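Local atomic coordinates of 5-formyltetrahydrofolate cyclo-ligase family protein (PDB entry 2JCB), a protein that catalyses the ATP-dependent conversion of 5-formyltetrahydrofolate to 5,10-methenyltetrahydrofolate, probably feeding the cell's one-carbon folate pool. Residues E89-S94 with G148-R153; A166-M171 with I188-T193. All blocks are in the same frame, centred on the assembly; numbering follows the deposited sequence.

Contact 1 (E89-S94 with G148-R153). With MG (magnesium ion), chain E; ADP (adenosine-5'-diphosphate), chain C; PO4 (phosphate ion), chain D.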
loop_
_atom_site.group_PDB
_atom_site.type_symbol
_atom_site.label_atom_id
_atom_site.label_comp_id
_atom_site.label_asym_id
_atom_site.label_seq_id
_atom_site.Cartn_x
_atom_site.Cartn_y
_atom_site.Cartn_z
ATOM N N GLU A 89 9.521 13.312 10.921
ATOM C CA GLU A 89 9.689 13.672 12.322
ATOM C C GLU A 89 8.626 13.064 13.219
ATOM O O GLU A 89 8.942 12.512 14.273
ATOM C CB GLU A 89 9.678 15.188 12.503
ATOM C CG GLU A 89 10.866 15.889 11.916
ATOM C CD GLU A 89 11.167 17.193 12.627
ATOM O OE1 GLU A 89 11.243 17.200 13.886
ATOM O OE2 GLU A 89 11.338 18.213 11.923
ATOM N N THR A 90 7.368 13.198 12.803
ATOM C CA THR A 90 6.231 12.754 13.599
ATOM C C THR A 90 5.747 11.377 13.147
ATOM O O THR A 90 4.872 10.773 13.790
ATOM C CB THR A 90 5.059 13.776 13.533
ATOM O OG1 THR A 90 4.672 13.964 12.167
ATOM C CG2 THR A 90 5.458 15.121 14.146
ATOM N N ARG A 91 6.308 10.888 12.033
ATOM C CA ARG A 91 5.863 9.619 11.440
ATOM C C ARG A 91 4.366 9.611 11.124
ATOM O O ARG A 91 3.686 8.589 11.230
ATOM C CB ARG A 91 6.288 8.422 12.305
ATOM C CG ARG A 91 7.409 7.630 11.670
ATOM C CD ARG A 91 8.738 8.116 12.180
ATOM N NE ARG A 91 9.864 7.368 11.630
ATOM C CZ ARG A 91 10.168 6.108 11.946
ATOM N NH1 ARG A 91 9.435 5.395 12.805
ATOM N NH2 ARG A 91 11.231 5.547 11.397
ATOM N N THR A 92 3.851 10.770 10.723
ATOM C CA THR A 92 2.453 10.882 10.351
ATOM C C THR A 92 2.381 11.019 8.836
ATOM O O THR A 92 3.391 11.311 8.214
ATOM C CB THR A 92 1.790 12.079 11.062
ATOM O OG1 THR A 92 2.496 13.269 10.723
ATOM C CG2 THR A 92 1.845 11.900 12.581
ATOM N N MET A 93 1.203 10.767 8.256
ATOM C CA MET A 93 0.927 10.932 6.830
ATOM C C MET A 93 -0.221 11.897 6.589
ATOM O O MET A 93 -1.241 11.860 7.280
ATOM C CB MET A 93 0.586 9.586 6.195
ATOM C CG MET A 93 1.740 8.615 6.156
ATOM S SD MET A 93 1.399 7.150 5.174
ATOM C CE MET A 93 0.162 6.264 6.176
ATOM N N SER A 94 -0.050 12.758 5.605
ATOM C CA SER A 94 -1.090 13.673 5.201
ATOM C C SER A 94 -1.548 13.174 3.848
ATOM O O SER A 94 -0.843 13.349 2.841
ATOM C CB SER A 94 -0.527 15.076 5.056
ATOM O OG SER A 94 -1.490 15.997 4.564
ATOM N N GLY A 148 9.302 2.012 8.450
ATOM C CA GLY A 148 8.949 3.313 9.052
ATOM C C GLY A 148 7.801 3.284 10.063
ATOM O O GLY A 148 7.695 4.158 10.915
ATOM N N GLY A 149 6.921 2.285 9.920
ATOM C CA GLY A 149 5.765 2.149 10.777
ATOM C C GLY A 149 4.723 3.213 10.503
ATOM O O GLY A 149 3.919 3.529 11.360
ATOM N N TYR A 150 4.751 3.788 9.314
ATOM C CA TYR A 150 3.748 4.802 8.956
ATOM C C TYR A 150 2.294 4.298 8.956
ATOM O O TYR A 150 1.400 4.935 9.535
ATOM C CB TYR A 150 4.023 5.410 7.567
ATOM C CG TYR A 150 5.139 6.425 7.577
ATOM C CD1 TYR A 150 4.910 7.747 7.977
ATOM C CD2 TYR A 150 6.411 6.064 7.128
ATOM C CE1 TYR A 150 5.906 8.691 7.922
ATOM C CE2 TYR A 150 7.446 6.997 7.112
ATOM C CZ TYR A 150 7.174 8.315 7.494
ATOM O OH TYR A 150 8.178 9.243 7.480
ATOM N N TYR A 151 2.057 3.181 8.293
ATOM C CA TYR A 151 0.688 2.657 8.240
ATOM C C TYR A 151 0.231 2.097 9.571
ATOM O O TYR A 151 -0.934 2.256 9.921
ATOM C CB TYR A 151 0.461 1.684 7.076
ATOM C CG TYR A 151 0.267 2.444 5.766
ATOM C CD1 TYR A 151 1.364 2.938 5.049
ATOM C CD2 TYR A 151 -1.019 2.785 5.312
ATOM C CE1 TYR A 151 1.156 3.698 3.852
ATOM C CE2 TYR A 151 -1.240 3.526 4.121
ATOM C CZ TYR A 151 -0.127 3.973 3.414
ATOM O OH TYR A 151 -0.297 4.680 2.283
ATOM N N ASP A 152 1.160 1.496 10.343
ATOM C CA ASP A 152 0.814 1.021 11.659
ATOM C C ASP A 152 0.222 2.173 12.496
ATOM O O ASP A 152 -0.759 1.967 13.193
ATOM C CB ASP A 152 2.037 0.416 12.348
ATOM C CG ASP A 152 2.327 -1.005 11.876
ATOM O OD1 ASP A 152 1.423 -1.671 11.296
ATOM O OD2 ASP A 152 3.457 -1.484 12.067
ATOM N N ARG A 153 0.804 3.387 12.380
ATOM C CA ARG A 153 0.359 4.532 13.152
ATOM C C ARG A 153 -0.943 5.076 12.579
ATOM O O ARG A 153 -1.873 5.406 13.305
ATOM C CB ARG A 153 1.440 5.612 13.156
ATOM C CG ARG A 153 2.673 5.228 13.936
ATOM C CD ARG A 153 3.673 6.364 13.846
ATOM N NE ARG A 153 4.819 6.259 14.739
ATOM C CZ ARG A 153 5.863 5.473 14.500
ATOM N NH1 ARG A 153 6.898 5.495 15.326
ATOM N NH2 ARG A 153 5.862 4.683 13.418
HETATM MG MG MG E . 4.618 -2.910 11.509
HETATM P PB ADP C . 6.725 -1.724 9.394
HETATM O O1B ADP C . 6.907 -0.556 8.428
HETATM O O2B ADP C . 7.138 -3.006 8.773
HETATM O O3B ADP C . 5.324 -1.625 9.960
HETATM P PA ADP C . 7.645 -1.764 12.168
HETATM O O1A ADP C . 6.423 -2.577 12.504
HETATM O O2A ADP C . 8.906 -2.278 12.653
HETATM O O3A ADP C . 7.766 -1.451 10.580
HETATM O "O5'" ADP C . 7.470 -0.321 12.874
HETATM C "C5'" ADP C . 8.634 0.532 12.827
HETATM C "C4'" ADP C . 8.723 1.404 14.055
HETATM O "O4'" ADP C . 7.492 2.096 14.187
HETATM C "C3'" ADP C . 8.911 0.532 15.291
HETATM O "O3'" ADP C . 10.086 0.978 15.937
HETATM C "C2'" ADP C . 7.667 0.771 16.122
HETATM O "O2'" ADP C . 7.980 1.032 17.460
HETATM C "C1'" ADP C . 7.043 2.027 15.539
HETATM N N9 ADP C . 5.560 2.066 15.623
HETATM C C8 ADP C . 4.704 1.382 14.841
HETATM N N7 ADP C . 3.424 1.686 15.161
HETATM C C5 ADP C . 3.429 2.571 16.160
HETATM C C6 ADP C . 2.398 3.311 16.936
HETATM N N6 ADP C . 1.083 3.125 16.706
HETATM N N1 ADP C . 2.816 4.199 17.839
HETATM C C2 ADP C . 4.126 4.393 18.095
HETATM N N3 ADP C . 5.109 3.772 17.413
HETATM C C4 ADP C . 4.840 2.868 16.435
HETATM P P PO4 D . 5.129 1.669 6.273
HETATM O O1 PO4 D . 3.889 1.580 6.899
HETATM O O2 PO4 D . 5.982 0.429 6.318
HETATM O O3 PO4 D . 4.946 2.002 4.763
HETATM O O4 PO4 D . 6.027 2.715 6.923
HETATM O O HOH W 1 1.428 7.616 9.938
HETATM O O HOH W 2 2.991 -3.660 10.381
HETATM O O HOH W 3 5.781 -4.657 10.626
#
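Arg-91 lies against Arg-153 where the turn leading into strand 92-98 meets the start of helix 150-154. Arg-153 can be followed outward: its CB stays near Arg-91 O, and Arg-153 CG faces the adenine, 3.5 Å from ADP C5. CD packs against Arg-91 O, and Arg-153 NE comes within 3.6 Å of Arg-91 CB. The chain is extended from CG to NE (chi2 179°, chi3 169°), which carries the guanidinium out between two partners: ADP C4 lies 3.4 Å from Arg-153 CZ over one face, and Arg-91 CB lies over the other, offset toward the rim. At the tip, NH1 comes close to ADP N3, while NH2 makes weak hydrogen bonds to Gly-149 O and ADP O4'. The guanidinium planes of Arg-91 and Arg-153 stand 86° apart.

Farther along the strand, Met-93 CE sits over the centre of the Tyr-151 ring, a CH-pi contact 3.4 Å from CE to the centroid. Met-93 CG touches Tyr-150 CD1, and a water donates to both Arg-91 O and Tyr-150 O. Beyond, Asp-152 OD2 binds the magnesium ion at 1.9 Å; Asp-181 is a further ligand. Gly-149 N donates to ADP O1B. A phosphate ion, probably from the crystallisation liquor, accepts from Tyr-150 N and Tyr-151 N. The glycine-rich turn and first helical turn thus hold ADP phosphate, magnesium and base, with Arg-91 behind the arginine whose guanidinium lies over the adenine.

Contact 2 (A166-M171 with I188-T193)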
loop_
_atom_site.group_PDB
_atom_site.type_symbol
_atom_site.label_atom_id
_atom_site.label_comp_id
_atom_site.label_asym_id
_atom_site.label_seq_id
_atom_site.Cartn_x
_atom_site.Cartn_y
_atom_site.Cartn_z
ATOM N N ALA A 166 -0.652 -7.529 -3.710
ATOM C CA ALA A 166 0.567 -8.252 -3.493
ATOM C C ALA A 166 0.772 -9.331 -4.525
ATOM O O ALA A 166 -0.177 -9.967 -4.938
ATOM C CB ALA A 166 0.587 -8.833 -2.105
ATOM N N TYR A 167 2.021 -9.543 -4.930
ATOM C CA TYR A 167 2.339 -10.728 -5.690
ATOM C C TYR A 167 2.242 -11.892 -4.683
ATOM O O TYR A 167 2.481 -11.735 -3.464
ATOM C CB TYR A 167 3.780 -10.661 -6.188
ATOM C CG TYR A 167 4.078 -9.429 -6.976
ATOM C CD1 TYR A 167 3.552 -9.281 -8.263
ATOM C CD2 TYR A 167 4.970 -8.440 -6.498
ATOM C CE1 TYR A 167 3.843 -8.169 -9.015
ATOM C CE2 TYR A 167 5.289 -7.308 -7.279
ATOM C CZ TYR A 167 4.707 -7.191 -8.541
ATOM O OH TYR A 167 4.917 -6.108 -9.411
ATOM N N SER A 168 1.856 -13.055 -5.188
ATOM C CA SER A 168 1.689 -14.200 -4.309
ATOM C C SER A 168 2.949 -14.579 -3.506
ATOM O O SER A 168 2.828 -15.078 -2.389
ATOM C CB SER A 168 1.071 -15.394 -5.059
ATOM O OG SER A 168 1.977 -15.916 -5.967
ATOM N N PHE A 169 4.143 -14.329 -4.057
ATOM C CA PHE A 169 5.384 -14.565 -3.335
ATOM C C PHE A 169 5.600 -13.593 -2.146
ATOM O O PHE A 169 6.509 -13.798 -1.349
ATOM C CB PHE A 169 6.604 -14.550 -4.274
ATOM C CG PHE A 169 6.984 -13.163 -4.757
ATOM C CD1 PHE A 169 7.710 -12.291 -3.923
ATOM C CD2 PHE A 169 6.638 -12.728 -6.048
ATOM C CE1 PHE A 169 8.097 -11.039 -4.337
ATOM C CE2 PHE A 169 7.021 -11.443 -6.482
ATOM C CZ PHE A 169 7.728 -10.586 -5.603
ATOM N N GLN A 170 4.804 -12.532 -2.051
ATOM C CA GLN A 170 4.843 -11.678 -0.870
ATOM C C GLN A 170 4.052 -12.262 0.265
ATOM O O GLN A 170 4.167 -11.794 1.400
ATOM C CB GLN A 170 4.266 -10.308 -1.220
ATOM C CG GLN A 170 5.158 -9.459 -2.106
ATOM C CD GLN A 170 4.485 -8.134 -2.471
ATOM O OE1 GLN A 170 3.976 -7.945 -3.558
ATOM N NE2 GLN A 170 4.557 -7.176 -1.533
ATOM N N MET A 171 3.266 -13.302 -0.026
ATOM C CA MET A 171 2.572 -14.056 1.040
ATOM C C MET A 171 3.499 -14.993 1.786
ATOM O O MET A 171 4.252 -15.803 1.187
ATOM C CB MET A 171 1.369 -14.821 0.455
ATOM C CG MET A 171 0.370 -13.957 -0.291
ATOM S SD MET A 171 -0.343 -12.628 0.710
ATOM C CE MET A 171 -0.818 -13.434 2.252
ATOM N N ILE A 188 -5.232 -8.817 -2.275
ATOM C CA ILE A 188 -5.461 -9.299 -3.639
ATOM C C ILE A 188 -4.103 -9.685 -4.238
ATOM O O ILE A 188 -3.204 -8.821 -4.307
ATOM C CB ILE A 188 -6.097 -8.213 -4.481
ATOM C CG1 ILE A 188 -7.401 -7.702 -3.825
ATOM C CG2 ILE A 188 -6.375 -8.739 -5.874
ATOM C CD1 ILE A 188 -7.918 -6.543 -4.502
ATOM N N THR A 189 -3.968 -10.931 -4.690
ATOM C CA THR A 189 -2.781 -11.409 -5.400
ATOM C C THR A 189 -3.226 -11.819 -6.784
ATOM O O THR A 189 -4.432 -11.683 -7.141
ATOM C CB THR A 189 -2.104 -12.623 -4.704
ATOM O OG1 THR A 189 -2.922 -13.789 -4.887
ATOM C CG2 THR A 189 -1.851 -12.367 -3.188
ATOM N N GLU A 190 -2.307 -12.377 -7.575
ATOM C CA GLU A 190 -2.712 -12.764 -8.923
ATOM C C GLU A 190 -3.507 -14.092 -8.877
ATOM O O GLU A 190 -4.024 -14.531 -9.904
ATOM C CB GLU A 190 -1.483 -12.909 -9.842
ATOM C CG GLU A 190 -0.573 -14.128 -9.510
ATOM C CD GLU A 190 0.451 -13.893 -8.392
ATOM O OE1 GLU A 190 0.357 -12.968 -7.571
ATOM O OE2 GLU A 190 1.367 -14.704 -8.330
ATOM N N LYS A 191 -3.508 -14.750 -7.728
ATOM C CA LYS A 191 -4.144 -16.048 -7.541
ATOM C C LYS A 191 -5.518 -15.942 -6.839
ATOM O O LYS A 191 -6.227 -16.949 -6.771
ATOM C CB LYS A 191 -3.241 -16.940 -6.651
ATOM C CG LYS A 191 -1.926 -17.456 -7.224
ATOM C CD LYS A 191 -1.264 -18.316 -6.181
ATOM C CE LYS A 191 0.077 -18.723 -6.655
ATOM N NZ LYS A 191 0.557 -19.881 -5.853
ATOM N N GLY A 192 -5.878 -14.763 -6.327
ATOM C CA GLY A 192 -7.172 -14.616 -5.616
ATOM C C GLY A 192 -7.102 -13.583 -4.525
ATOM O O GLY A 192 -6.367 -12.588 -4.622
ATOM N N THR A 193 -7.873 -13.822 -3.461
ATOM C CA THR A 193 -7.980 -12.838 -2.379
ATOM C C THR A 193 -7.918 -13.580 -1.060
ATOM O O THR A 193 -8.340 -14.727 -0.957
ATOM C CB THR A 193 -9.274 -12.021 -2.416
ATOM O OG1 THR A 193 -10.424 -12.885 -2.209
ATOM C CG2 THR A 193 -9.421 -11.237 -3.718
HETATM O O HOH W 4 4.103 -14.339 -7.468
#
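Glu-190 reaches Ser-168 through a folded side chain: chi1 of 70° sets CG between its backbone N and carbonyl carbon, and chi2 of -84° bends the chain so that the carboxylate meets the start of the 3-10 turn 168-170. Ser-168 has a similar first torsion, 70°, which presents OG to the same group. The carboxylate takes two bonds from this one residue. Glu-190 OE1 receives Ser-168 N at 2.8 Å on its syn lone pair, whereas Glu-190 OE2 receives Ser-168 OG at 2.7 Å from above the carboxylate plane. A water also donates to OE2, and Lys-191 passes its CE 3.5 Å from Ser-168 OG.

Nearer the sheet, Ala-166 N donates to Ile-188 O at 2.9 Å, continuing the pairing of strands 161-165 and 186-189. Ala-166 O then receives a CA-H...O contact from Thr-189 CA, 3.0 Å away. Thr-189 CG2 packs on Met-171 CG, while its OG1 accepts from Lys-191 N in an ST turn. Backbone pairing therefore gives way to a doubly hydrogen-bonded carboxylate, linking the loop after 161-165 to the hairpin turn; the two Ser-168 donors and the water would probably favour the ionised form of Glu-190.

How the contacts relate
Contact 1 closes before contact 2 opens along the chain. Their centres are 25 Å apart, on opposite sides of the chain's centre, and their nearest atoms stay about 12 Å from each other. Both reach the same eight-stranded mixed sheet. Residues 89-94 enter it through strand 92-98, next to the outermost strand 120-121, whereas contact 2 lies toward the other side, on strands 186-189 and 192-195 and the loop after 161-165. Contact 1 brings nucleotide-binding residues to its flank of the sheet; contact 2 ties a strand-end loop to the C-terminal hairpin, the side chain of Ala-166 being about 14 Å from the bound ADP. The nucleotide site and the hairpin contact thus occupy separate regions.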